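Local coordinates for salt-tolerant glutaminase (Micrococcus luteus, PDB 3AGE), which probably catalyses the hydrolysis of L-glutamine to L-glutamate and ammonium, as a glutaminase with a beta-lactamase-like fold, at residues 10-15 and 296-301; 25-30 and 158-163; 65-70 and 189-194; 240-245 and 255-260. All coordinates share one frame; numbering follows the deposited sequence.

Contact 1 (10-15 and 296-301); sequences ASLVTE and RRLSED
Leu12 and Arg297 mark the closest backbone approach, 8.4 Å between their CA atoms, where two helical segments run at 133° to each other with axes 12.0 Å apart. The segments belong to helices 4-16 and 289-301. Both helices pack against the five-stranded antiparallel sheet of the beta-lactamase-like glutaminase fold.

A salt-bridge network joins them on the outer side. Arg297 meets Glu15 end-on with its two terminal nitrogens, one to each carboxylate oxygen. Arg297 NH1 lies 2.7 Å from Glu15 OE2, and the bond reaches this oxygen from above the carboxylate plane. The bond from Arg297 NH2 to Glu15 OE1 is longer, 3.3 Å, and meets the oxygen on its syn side but tilted. The planes of the two flat groups stand 33° apart, and neither oxygen is met in the carboxylate plane.

Within its own helix, Arg297 also holds Asp301, one turn on. Its NE lies 2.9 Å from Asp301 OD2, and that oxygen also takes a hydrogen bond from Tyr8. With a carboxylate at each of two edges, the guanidinium is fixed in its rotation.

One face of the group is covered by Leu12. The leucine CG stands anti to the backbone N (chi1 -165°), and this carries its methyls across to helix 289-301. Leu298 touches Ile41 and Leu43 of strand 40-44, and Leu12 CD2 reaches Leu298 CD2 at 4.4 Å. The other methyl, Leu12 CD1, sits above the centre of the guanidinium, 3.4 Å from Arg297 CZ.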
loop_
_atom_site.group_PDB
_atom_site.type_symbol
_atom_site.label_atom_id
_atom_site.label_comp_id
_atom_site.label_asym_id
_atom_site.label_seq_id
_atom_site.Cartn_x
_atom_site.Cartn_y
_atom_site.Cartn_z
ATOM N N ALA A 10 5.187 25.107 7.062
ATOM C CA ALA A 10 5.527 26.216 7.942
ATOM C C ALA A 10 4.400 26.491 8.941
ATOM O O ALA A 10 4.650 26.657 10.133
ATOM C CB ALA A 10 5.824 27.461 7.118
ATOM N N SER A 11 3.163 26.532 8.451
ATOM C CA SER A 11 2.003 26.772 9.307
ATOM C C SER A 11 1.935 25.692 10.370
ATOM O O SER A 11 1.716 25.969 11.551
ATOM C CB SER A 11 0.709 26.732 8.486
ATOM O OG SER A 11 0.714 27.687 7.442
ATOM N N LEU A 12 2.120 24.454 9.926
ATOM C CA LEU A 12 2.080 23.289 10.799
ATOM C C LEU A 12 3.158 23.362 11.873
ATOM O O LEU A 12 2.918 23.005 13.027
ATOM C CB LEU A 12 2.257 22.013 9.974
ATOM C CG LEU A 12 1.883 20.734 10.713
ATOM C CD1 LEU A 12 0.400 20.782 11.059
ATOM C CD2 LEU A 12 2.209 19.517 9.853
ATOM N N VAL A 13 4.348 23.818 11.492
ATOM C CA VAL A 13 5.437 23.948 12.449
ATOM C C VAL A 13 5.064 25.000 13.484
ATOM O O VAL A 13 5.243 24.798 14.683
ATOM C CB VAL A 13 6.748 24.373 11.763
ATOM C CG1 VAL A 13 7.807 24.691 12.812
ATOM C CG2 VAL A 13 7.232 23.264 10.849
ATOM N N THR A 14 4.533 26.124 13.016
ATOM C CA THR A 14 4.139 27.198 13.914
ATOM C C THR A 14 3.017 26.736 14.825
ATOM O O THR A 14 3.025 27.006 16.024
ATOM C CB THR A 14 3.663 28.442 13.137
ATOM O OG1 THR A 14 4.714 28.897 12.279
ATOM C CG2 THR A 14 3.296 29.566 14.096
ATOM N N GLU A 15 2.052 26.033 14.247
ATOM C CA GLU A 15 0.923 25.546 15.018
ATOM C C GLU A 15 1.366 24.557 16.093
ATOM O O GLU A 15 1.293 24.853 17.287
ATOM C CB GLU A 15 -0.089 24.876 14.099
ATOM C CG GLU A 15 -1.402 24.585 14.784
ATOM C CD GLU A 15 -2.306 23.696 13.963
ATOM O OE1 GLU A 15 -2.463 23.947 12.748
ATOM O OE2 GLU A 15 -2.871 22.746 14.541
ATOM N N ARG A 296 0.915 12.396 12.029
ATOM C CA ARG A 296 -0.530 12.197 12.120
ATOM C C ARG A 296 -1.243 13.251 11.286
ATOM O O ARG A 296 -2.155 12.939 10.518
ATOM C CB ARG A 296 -1.005 12.290 13.576
ATOM C CG ARG A 296 -0.514 11.167 14.473
ATOM C CD ARG A 296 -1.083 11.277 15.876
ATOM N NE ARG A 296 -0.506 10.277 16.773
ATOM C CZ ARG A 296 -0.771 8.969 16.734
ATOM N NH1 ARG A 296 -1.618 8.473 15.838
ATOM N NH2 ARG A 296 -0.182 8.153 17.604
ATOM N N ARG A 297 -0.809 14.499 11.445
ATOM C CA ARG A 297 -1.389 15.618 10.720
ATOM C C ARG A 297 -1.168 15.507 9.214
ATOM O O ARG A 297 -2.067 15.818 8.432
ATOM C CB ARG A 297 -0.811 16.936 11.244
ATOM C CG ARG A 297 -1.481 17.437 12.514
ATOM C CD ARG A 297 -2.937 17.790 12.243
ATOM N NE ARG A 297 -3.077 18.972 11.394
ATOM C CZ ARG A 297 -2.904 20.217 11.822
ATOM N NH1 ARG A 297 -2.584 20.440 13.092
ATOM N NH2 ARG A 297 -3.047 21.240 10.987
ATOM N N LEU A 298 0.018 15.069 8.801
ATOM C CA LEU A 298 0.298 14.922 7.375
ATOM C C LEU A 298 -0.648 13.884 6.792
ATOM O O LEU A 298 -1.165 14.031 5.678
ATOM C CB LEU A 298 1.741 14.473 7.149
ATOM C CG LEU A 298 2.856 15.493 7.363
ATOM C CD1 LEU A 298 4.187 14.835 7.043
ATOM C CD2 LEU A 298 2.631 16.711 6.470
ATOM N N SER A 299 -0.864 12.829 7.570
ATOM C CA SER A 299 -1.741 11.736 7.183
ATOM C C SER A 299 -3.174 12.223 7.012
ATOM O O SER A 299 -3.839 11.909 6.018
ATOM C CB SER A 299 -1.694 10.640 8.250
ATOM O OG SER A 299 -2.571 9.574 7.938
ATOM N N GLU A 300 -3.650 12.994 7.982
ATOM C CA GLU A 300 -5.014 13.495 7.926
ATOM C C GLU A 300 -5.230 14.666 6.967
ATOM O O GLU A 300 -6.177 14.655 6.186
ATOM C CB GLU A 300 -5.491 13.897 9.322
ATOM C CG GLU A 300 -6.934 14.343 9.335
ATOM C CD GLU A 300 -7.421 14.712 10.713
ATOM O OE1 GLU A 300 -6.770 15.557 11.371
ATOM O OE2 GLU A 300 -8.460 14.158 11.133
ATOM N N ASP A 301 -4.353 15.665 7.019
ATOM C CA ASP A 301 -4.494 16.838 6.162
ATOM C C ASP A 301 -4.393 16.545 4.677
ATOM O O ASP A 301 -5.144 17.102 3.882
ATOM C CB ASP A 301 -3.464 17.908 6.536
ATOM C CG ASP A 301 -3.667 18.441 7.938
ATOM O OD1 ASP A 301 -4.777 18.263 8.488
ATOM O OD2 ASP A 301 -2.723 19.047 8.488
#

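Contact 2 (25-30 and 158-163); sequences AQYIPV and ESEMAV. With GLU (glutamic acid), chain C.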
loop_
_atom_site.group_PDB
_atom_site.type_symbol
_atom_site.label_atom_id
_atom_site.label_comp_id
_atom_site.label_asym_id
_atom_site.label_seq_id
_atom_site.Cartn_x
_atom_site.Cartn_y
_atom_site.Cartn_z
ATOM N N ALA A 25 15.751 12.624 25.577
ATOM C CA ALA A 25 16.279 11.336 26.025
ATOM C C ALA A 25 17.154 11.531 27.237
ATOM O O ALA A 25 18.189 12.191 27.185
ATOM C CB ALA A 25 17.088 10.686 24.930
ATOM N N GLN A 26 16.749 10.925 28.338
ATOM C CA GLN A 26 17.515 11.082 29.553
ATOM C C GLN A 26 18.669 10.112 29.716
ATOM O O GLN A 26 19.524 10.345 30.562
ATOM C CB GLN A 26 16.608 10.963 30.779
ATOM C CG GLN A 26 15.545 12.027 30.891
ATOM C CD GLN A 26 16.110 13.422 31.076
ATOM O OE1 GLN A 26 16.315 14.148 30.110
ATOM N NE2 GLN A 26 16.368 13.799 32.323
ATOM N N TYR A 27 18.723 9.064 28.895
ATOM C CA TYR A 27 19.760 8.044 29.031
ATOM C C TYR A 27 21.195 8.518 28.862
ATOM O O TYR A 27 22.114 7.928 29.429
ATOM C CB TYR A 27 19.472 6.880 28.089
ATOM C CG TYR A 27 20.081 7.026 26.726
ATOM C CD1 TYR A 27 21.405 6.657 26.492
ATOM C CD2 TYR A 27 19.332 7.510 25.660
ATOM C CE1 TYR A 27 21.967 6.760 25.225
ATOM C CE2 TYR A 27 19.885 7.619 24.389
ATOM C CZ TYR A 27 21.201 7.238 24.180
ATOM O OH TYR A 27 21.736 7.309 22.919
ATOM N N ILE A 28 21.403 9.555 28.059
ATOM C CA ILE A 28 22.749 10.109 27.905
ATOM C C ILE A 28 22.735 11.617 27.987
ATOM O O ILE A 28 21.942 12.276 27.331
ATOM C CB ILE A 28 23.442 9.788 26.571
ATOM C CG1 ILE A 28 22.469 9.957 25.413
ATOM C CG2 ILE A 28 24.128 8.450 26.654
ATOM C CD1 ILE A 28 23.152 9.887 24.060
ATOM N N PRO A 29 23.665 12.186 28.758
ATOM C CA PRO A 29 23.751 13.634 28.928
ATOM C C PRO A 29 23.801 14.459 27.626
ATOM O O PRO A 29 23.127 15.472 27.514
ATOM C CB PRO A 29 24.962 13.787 29.851
ATOM C CG PRO A 29 25.822 12.627 29.440
ATOM C CD PRO A 29 24.810 11.517 29.396
ATOM N N VAL A 30 24.538 14.011 26.615
ATOM C CA VAL A 30 24.598 14.735 25.331
ATOM C C VAL A 30 23.170 14.970 24.745
ATOM O O VAL A 30 22.805 16.081 24.295
ATOM C CB VAL A 30 25.451 13.905 24.339
ATOM C CG1 VAL A 30 25.481 14.537 22.961
ATOM C CG2 VAL A 30 26.802 13.706 24.915
ATOM N N GLU A 158 30.637 8.302 22.342
ATOM C CA GLU A 158 31.265 8.136 23.647
ATOM C C GLU A 158 30.251 8.159 24.778
ATOM O O GLU A 158 30.164 7.219 25.566
ATOM C CB GLU A 158 32.302 9.235 23.895
ATOM C CG GLU A 158 33.565 9.093 23.082
ATOM C CD GLU A 158 34.161 7.699 23.188
ATOM O OE1 GLU A 158 34.244 7.164 24.317
ATOM O OE2 GLU A 158 34.555 7.139 22.140
ATOM N N SER A 159 29.480 9.237 24.850
ATOM C CA SER A 159 28.484 9.397 25.898
ATOM C C SER A 159 27.620 8.148 26.068
ATOM O O SER A 159 27.419 7.680 27.182
ATOM C CB SER A 159 27.607 10.620 25.593
ATOM O OG SER A 159 26.749 10.952 26.676
ATOM N N GLU A 160 27.120 7.605 24.963
ATOM C CA GLU A 160 26.269 6.415 25.009
ATOM C C GLU A 160 27.031 5.110 25.240
ATOM O O GLU A 160 26.506 4.191 25.855
ATOM C CB GLU A 160 25.433 6.312 23.720
ATOM C CG GLU A 160 24.728 4.970 23.515
ATOM C CD GLU A 160 23.716 4.993 22.369
ATOM O OE1 GLU A 160 23.792 5.893 21.507
ATOM O OE2 GLU A 160 22.846 4.104 22.321
ATOM N N MET A 161 28.261 5.019 24.746
ATOM C CA MET A 161 29.036 3.800 24.935
ATOM C C MET A 161 29.350 3.579 26.409
ATOM O O MET A 161 29.660 2.466 26.824
ATOM C CB MET A 161 30.334 3.862 24.135
ATOM C CG MET A 161 30.188 3.447 22.678
ATOM S SD MET A 161 29.770 1.693 22.486
ATOM C CE MET A 161 31.371 0.944 22.679
ATOM N N ALA A 162 29.257 4.645 27.198
ATOM C CA ALA A 162 29.529 4.568 28.629
ATOM C C ALA A 162 28.334 4.008 29.401
ATOM O O ALA A 162 28.467 3.604 30.557
ATOM C CB ALA A 162 29.886 5.939 29.157
ATOM N N VAL A 163 27.170 3.989 28.759
ATOM C CA VAL A 163 25.955 3.472 29.381
ATOM C C VAL A 163 25.191 2.560 28.425
ATOM O O VAL A 163 24.014 2.783 28.155
ATOM C CB VAL A 163 25.017 4.630 29.837
ATOM C CG1 VAL A 163 25.701 5.440 30.919
ATOM C CG2 VAL A 163 24.653 5.541 28.649
HETATM N N GLU C . 20.890 4.213 20.276
HETATM C CA GLU C . 19.680 3.988 21.112
HETATM C C GLU C . 19.807 2.791 22.034
HETATM O O GLU C . 19.470 2.963 23.219
HETATM C CB GLU C . 18.438 3.799 20.237
HETATM C CG GLU C . 17.732 5.081 19.934
HETATM C CD GLU C . 16.327 4.870 19.429
HETATM O OE1 GLU C . 15.577 4.077 20.032
HETATM O OE2 GLU C . 15.963 5.516 18.431
HETATM O OXT GLU C . 20.220 1.705 21.569
#
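Ser159 and Tyr27 have the most surface buried in this contact, with Ile28 and Glu160 next. Here the loop leading into helix 29-32 packs along helix 154-161, beside the glutamate-binding pocket of the beta-lactamase-like fold. Ile28 holds the N-cap position of helix 29-32.

Ser159 faces the start of that helix. Its CB lies 3.3 Å from Val30 CG2. Its OG packs beside the proline ring, 3.4 Å from Pro29 CG. These are packing contacts of carbon with a serine side chain. Ile28 comes in next to it and lays CG2 on the helix backbone, 3.4 Å from Glu160 CA. Val163 CG2 closes in on the same methyl of Ile28.

Tyr27 works one layer nearer the ligand. Its ring edge runs along the Glu160 chain, with Tyr27 CE1 3.7 Å from Glu160 CG. Glu160 runs out extended from its helix (chi1 168°), which brings the carboxylate up to the phenol oxygen. The ring and carboxylate planes are 62° apart. Tyr27 OH gives a weak hydrogen bond to Glu160 OE1, 2.9 Å long.

The carboxylate thus has a protein neighbour at one oxygen and the ligand at the other. Tyr27 also touches Val261, a further glutamate-binding residue. Glu160 OE2 accepts a hydrogen bond of 2.8 Å from the amino nitrogen N of the bound glutamate.

Contact 3 (65-70 and 189-194); sequences ASKPFT and AGYVAQ. With GLU (glutamic acid), chain C.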
loop_
_atom_site.group_PDB
_atom_site.type_symbol
_atom_site.label_atom_id
_atom_site.label_comp_id
_atom_site.label_asym_id
_atom_site.label_seq_id
_atom_site.Cartn_x
_atom_site.Cartn_y
_atom_site.Cartn_z
ATOM N N ALA A 65 16.710 5.374 13.703
ATOM C CA ALA A 65 16.189 5.641 12.368
ATOM C C ALA A 65 17.204 5.120 11.362
ATOM O O ALA A 65 16.966 5.147 10.156
ATOM C CB ALA A 65 15.956 7.117 12.164
ATOM N N SER A 66 18.333 4.636 11.875
ATOM C CA SER A 66 19.387 4.076 11.037
ATOM C C SER A 66 19.091 2.613 10.724
ATOM O O SER A 66 19.626 2.056 9.768
ATOM C CB SER A 66 20.725 4.142 11.761
ATOM O OG SER A 66 20.721 3.285 12.885
ATOM N N LYS A 67 18.231 2.002 11.531
ATOM C CA LYS A 67 17.894 0.593 11.382
ATOM C C LYS A 67 17.375 0.138 10.022
ATOM O O LYS A 67 17.828 -0.878 9.497
ATOM C CB LYS A 67 16.926 0.180 12.491
ATOM C CG LYS A 67 17.555 0.261 13.883
ATOM C CD LYS A 67 16.583 -0.159 14.968
ATOM C CE LYS A 67 17.191 0.005 16.344
ATOM N NZ LYS A 67 16.218 -0.328 17.419
ATOM N N PRO A 68 16.423 0.872 9.429
ATOM C CA PRO A 68 15.953 0.401 8.126
ATOM C C PRO A 68 17.002 0.397 7.028
ATOM O O PRO A 68 16.933 -0.409 6.102
ATOM C CB PRO A 68 14.763 1.321 7.826
ATOM C CG PRO A 68 14.997 2.512 8.681
ATOM C CD PRO A 68 15.548 1.936 9.946
ATOM N N PHE A 69 17.995 1.269 7.150
ATOM C CA PHE A 69 19.043 1.365 6.139
ATOM C C PHE A 69 20.168 0.330 6.296
ATOM O O PHE A 69 20.655 -0.224 5.306
ATOM C CB PHE A 69 19.602 2.792 6.127
ATOM C CG PHE A 69 18.534 3.849 6.035
ATOM C CD1 PHE A 69 18.178 4.602 7.156
ATOM C CD2 PHE A 69 17.840 4.052 4.845
ATOM C CE1 PHE A 69 17.142 5.540 7.093
ATOM C CE2 PHE A 69 16.806 4.984 4.771
ATOM C CZ PHE A 69 16.456 5.730 5.901
ATOM N N THR A 70 20.590 0.064 7.528
ATOM C CA THR A 70 21.632 -0.933 7.736
ATOM C C THR A 70 21.062 -2.294 7.336
ATOM O O THR A 70 21.777 -3.156 6.814
ATOM C CB THR A 70 22.082 -0.988 9.207
ATOM O OG1 THR A 70 20.932 -0.947 10.062
ATOM C CG2 THR A 70 22.999 0.178 9.533
ATOM N N ALA A 189 29.404 -1.592 19.796
ATOM C CA ALA A 189 30.114 -0.373 19.438
ATOM C C ALA A 189 29.758 0.049 18.011
ATOM O O ALA A 189 29.606 1.237 17.723
ATOM C CB ALA A 189 31.620 -0.579 19.575
ATOM N N GLY A 190 29.619 -0.930 17.122
ATOM C CA GLY A 190 29.272 -0.627 15.746
ATOM C C GLY A 190 27.887 -0.021 15.648
ATOM O O GLY A 190 27.691 1.012 15.011
ATOM N N TYR A 191 26.924 -0.667 16.294
ATOM C CA TYR A 191 25.545 -0.208 16.290
ATOM C C TYR A 191 25.380 1.183 16.918
ATOM O O TYR A 191 24.542 1.964 16.475
ATOM C CB TYR A 191 24.671 -1.237 17.017
ATOM C CG TYR A 191 23.304 -0.734 17.400
ATOM C CD1 TYR A 191 22.324 -0.495 16.432
ATOM C CD2 TYR A 191 23.005 -0.443 18.732
ATOM C CE1 TYR A 191 21.084 0.032 16.783
ATOM C CE2 TYR A 191 21.773 0.082 19.092
ATOM C CZ TYR A 191 20.819 0.321 18.117
ATOM O OH TYR A 191 19.621 0.886 18.483
ATOM N N VAL A 192 26.175 1.493 17.941
ATOM C CA VAL A 192 26.098 2.796 18.596
ATOM C C VAL A 192 26.686 3.889 17.701
ATOM O O VAL A 192 26.187 5.008 17.669
ATOM C CB VAL A 192 26.832 2.796 19.974
ATOM C CG1 VAL A 192 26.956 4.225 20.517
ATOM C CG2 VAL A 192 26.052 1.944 20.976
ATOM N N ALA A 193 27.748 3.570 16.975
ATOM C CA ALA A 193 28.342 4.546 16.071
ATOM C C ALA A 193 27.305 4.800 14.981
ATOM O O ALA A 193 27.060 5.932 14.569
ATOM C CB ALA A 193 29.614 3.985 15.466
ATOM N N GLN A 194 26.705 3.711 14.522
ATOM C CA GLN A 194 25.675 3.735 13.503
ATOM C C GLN A 194 24.603 4.737 13.919
ATOM O O GLN A 194 24.110 5.507 13.098
ATOM C CB GLN A 194 25.088 2.324 13.385
ATOM C CG GLN A 194 23.804 2.180 12.600
ATOM C CD GLN A 194 23.204 0.783 12.739
ATOM O OE1 GLN A 194 23.905 -0.216 12.602
ATOM N NE2 GLN A 194 21.902 0.714 13.006
HETATM N N GLU C . 20.890 4.213 20.276
HETATM C CA GLU C . 19.680 3.988 21.112
HETATM C C GLU C . 19.807 2.791 22.034
HETATM O O GLU C . 19.470 2.963 23.219
HETATM C CB GLU C . 18.438 3.799 20.237
HETATM C CG GLU C . 17.732 5.081 19.934
HETATM C CD GLU C . 16.327 4.870 19.429
HETATM O OE1 GLU C . 15.577 4.077 20.032
HETATM O OE2 GLU C . 15.963 5.516 18.431
HETATM O OXT GLU C . 20.220 1.705 21.569
HETATM O O HOH W 1 20.941 -2.267 12.483
#
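Ser66 and Gln194 make the one direct hydrogen bond between these segments. Gln194 NE2 donates to Ser66 OG over 2.8 Å, nearly straight at 162°, with the oxygen close to the amide plane. Thr70 lies beside both ends of the amide. Thr70 CG2 packs against the carbonyl end, 3.2 Å from Gln194 OE1. A water bridges the other end: it accepts from Gln194 NE2 and lies 2.8 Å from Thr70 OG1. With chi1 at 167° and the chain straight up to the amide, Gln194 can span the gap.

The second meeting is Lys67 with Tyr191. The extended lysine crosses the ring obliquely and touches its edge, with Lys67 CE 3.4 Å from Tyr191 OH. Lys67 NZ is hydrogen-bonded to Asn114 OD1 and Met112 O. Beyond the ring, the carboxylate oxygen OXT of the bound glutamate lies in its plane, 3.2 Å from Tyr191 OH.

Outward from this shell, Ser66 OG is also hydrogen-bonded to Gln63 O. Helix 114-123 backs the contact: Tyr191 packs on Asn114 and Leu118, and Gln194 on His121. Met142 and Ala138 of helix 131-146 cover Ser66 and Thr70.

Ser64 to Lys67 fits the S-x-x-K motif that opens a helix in beta-lactamase relatives. The contact ties the turn before helix 67-78, and that helix, to helix 184-195. Its polar centre is the buried Gln194 amide, whose NE2 is satisfied by Ser66 OG and the water, while Lys67 lies against the glutamate-binding Tyr191.

Contact 4 (240-245 and 255-260); sequences SGMYDA and IPAKSG. With GLU (glutamic acid), chain C.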
loop_
_atom_site.group_PDB
_atom_site.type_symbol
_atom_site.label_atom_id
_atom_site.label_comp_id
_atom_site.label_asym_id
_atom_site.label_seq_id
_atom_site.Cartn_x
_atom_site.Cartn_y
_atom_site.Cartn_z
ATOM N N SER A 240 6.682 -3.126 12.695
ATOM C CA SER A 240 7.248 -2.829 14.011
ATOM C C SER A 240 7.779 -1.424 14.239
ATOM O O SER A 240 8.133 -1.074 15.358
ATOM C CB SER A 240 8.363 -3.823 14.318
ATOM O OG SER A 240 7.893 -5.145 14.153
ATOM N N GLY A 241 7.844 -0.624 13.188
ATOM C CA GLY A 241 8.350 0.728 13.333
ATOM C C GLY A 241 7.755 1.554 14.462
ATOM O O GLY A 241 8.488 2.220 15.198
ATOM N N MET A 242 6.433 1.513 14.602
ATOM C CA MET A 242 5.738 2.281 15.635
ATOM C C MET A 242 4.919 1.352 16.533
ATOM O O MET A 242 3.860 1.729 17.034
ATOM C CB MET A 242 4.804 3.306 14.977
ATOM C CG MET A 242 5.472 4.263 13.984
ATOM S SD MET A 242 6.336 5.666 14.743
ATOM C CE MET A 242 7.940 5.107 14.655
ATOM N N TYR A 243 5.426 0.144 16.742
ATOM C CA TYR A 243 4.740 -0.868 17.543
ATOM C C TYR A 243 4.075 -0.418 18.851
ATOM O O TYR A 243 2.953 -0.835 19.154
ATOM C CB TYR A 243 5.697 -2.017 17.864
ATOM C CG TYR A 243 4.990 -3.326 18.125
ATOM C CD1 TYR A 243 4.523 -4.101 17.066
ATOM C CD2 TYR A 243 4.762 -3.784 19.428
ATOM C CE1 TYR A 243 3.848 -5.294 17.286
ATOM C CE2 TYR A 243 4.082 -4.989 19.663
ATOM C CZ TYR A 243 3.629 -5.734 18.582
ATOM O OH TYR A 243 2.953 -6.917 18.771
ATOM N N ASP A 244 4.751 0.418 19.631
ATOM C CA ASP A 244 4.182 0.843 20.906
ATOM C C ASP A 244 3.593 2.244 20.969
ATOM O O ASP A 244 3.410 2.788 22.056
ATOM C CB ASP A 244 5.212 0.677 22.031
ATOM C CG ASP A 244 5.507 -0.782 22.346
ATOM O OD1 ASP A 244 4.543 -1.574 22.459
ATOM O OD2 ASP A 244 6.696 -1.136 22.492
ATOM N N ALA A 245 3.288 2.831 19.818
ATOM C CA ALA A 245 2.699 4.167 19.802
ATOM C C ALA A 245 1.206 4.050 20.121
ATOM O O ALA A 245 0.633 2.964 20.040
ATOM C CB ALA A 245 2.902 4.818 18.433
ATOM N N ILE A 255 1.435 5.588 7.559
ATOM C CA ILE A 255 2.698 6.034 6.985
ATOM C C ILE A 255 3.824 5.277 7.679
ATOM O O ILE A 255 4.210 5.623 8.792
ATOM C CB ILE A 255 2.935 7.537 7.196
ATOM C CG1 ILE A 255 1.804 8.346 6.569
ATOM C CG2 ILE A 255 4.266 7.940 6.572
ATOM C CD1 ILE A 255 1.945 9.831 6.812
ATOM N N PRO A 256 4.364 4.230 7.029
ATOM C CA PRO A 256 5.448 3.459 7.645
ATOM C C PRO A 256 6.498 4.434 8.183
ATOM O O PRO A 256 7.048 5.234 7.428
ATOM C CB PRO A 256 5.963 2.611 6.488
ATOM C CG PRO A 256 4.720 2.414 5.634
ATOM C CD PRO A 256 4.107 3.785 5.646
ATOM N N ALA A 257 6.768 4.373 9.484
ATOM C CA ALA A 257 7.720 5.291 10.096
ATOM C C ALA A 257 8.586 4.684 11.192
ATOM O O ALA A 257 8.361 3.558 11.634
ATOM C CB ALA A 257 6.969 6.495 10.651
ATOM N N LYS A 258 9.577 5.459 11.626
ATOM C CA LYS A 258 10.500 5.058 12.685
ATOM C C LYS A 258 11.041 6.313 13.372
ATOM O O LYS A 258 11.492 7.253 12.713
ATOM C CB LYS A 258 11.666 4.245 12.113
ATOM C CG LYS A 258 12.615 3.684 13.175
ATOM C CD LYS A 258 11.944 2.579 13.989
ATOM C CE LYS A 258 12.812 2.091 15.152
ATOM N NZ LYS A 258 12.823 3.051 16.291
ATOM N N SER A 259 10.988 6.328 14.698
ATOM C CA SER A 259 11.473 7.465 15.462
ATOM C C SER A 259 12.820 7.165 16.116
ATOM O O SER A 259 13.143 6.003 16.400
ATOM C CB SER A 259 10.454 7.847 16.543
ATOM O OG SER A 259 10.919 8.934 17.328
ATOM N N GLY A 260 13.598 8.222 16.342
ATOM C CA GLY A 260 14.896 8.090 16.979
ATOM C C GLY A 260 14.882 8.906 18.261
ATOM O O GLY A 260 14.320 10.001 18.280
HETATM N N GLU C . 20.890 4.213 20.276
HETATM C CA GLU C . 19.680 3.988 21.112
HETATM C C GLU C . 19.807 2.791 22.034
HETATM O O GLU C . 19.470 2.963 23.219
HETATM C CB GLU C . 18.438 3.799 20.237
HETATM C CG GLU C . 17.732 5.081 19.934
HETATM C CD GLU C . 16.327 4.870 19.429
HETATM O OE1 GLU C . 15.577 4.077 20.032
HETATM O OE2 GLU C . 15.963 5.516 18.431
HETATM O OXT GLU C . 20.220 1.705 21.569
#
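Met242 reaches across from the loop after helix 227-240 to strand 257-259, an outermost strand of the antiparallel sheet in the beta-lactamase-like fold. Its CB does not yet touch the strand. CG leaves beside the backbone N (chi1 -56°) and comes to 3.8 Å from Ala257 O. The chain then bends, and SD packs against the methyl of Ala257, with Met242 SD to Ala257 CB at 4.2 Å. The terminal methyl lies on the strand backbone: Met242 CE is 3.2 Å from Lys258 CA and also adjoins Ser259 N. Trp249 touches both Met242 and Ala257.

Next to it, Gly241 lets the loop backbone come close. Gly241 CA makes a CH...O contact of 3.3 Å with Ala257 O. Gly241 O in turn meets the lysine chain, 3.7 Å from Lys258 CD.

Past Gly241 O, the Lys258 chain ends near the bound glutamate. Bends at chi2 and chi4 fold it back, and Lys258 NZ donates to Ser259 O over 3.0 Å, in the carbonyl plane. The same nitrogen is hydrogen-bonded to Ser64 OG. Residues Lys258 to Gly260 match the K-S/T-G motif of beta-lactamase relatives.

The strand pairs through its backbone with strand 264-269. On the loop side it has no conventional hydrogen bond, only the Met242 chain and close Gly241 backbone contacts. The two oxygen partners of Lys258 NZ, Ser259 O and Ser64 OG, place it next to the glutamate-binding serine.

Contacts 3 and 4 are buried, contacts 1 and 2 partly buried. Contact 1 lies on the outer helices, far from the ligand, and relies on charge pairing at its exposed side. Contact 4 touches it through Ser299 and Ile255. Contacts 2 to 4 border the bound glutamate: contacts 2 and 3 at its amino and alpha-carboxylate groups, contact 4 at its side-chain carboxylate. Contacts 2 and 3 share a seam between helices 154-161 and 184-195, where Met161 packs on Ala189. Contacts 3 and 4 meet at Ala65 and Lys258. Contact 3 joins buried polar groups and a water, with a lysine beside the binding tyrosine, contact 4 mainly carbon and sulfur on backbone, and contact 2 apolar packing plus one weak bond.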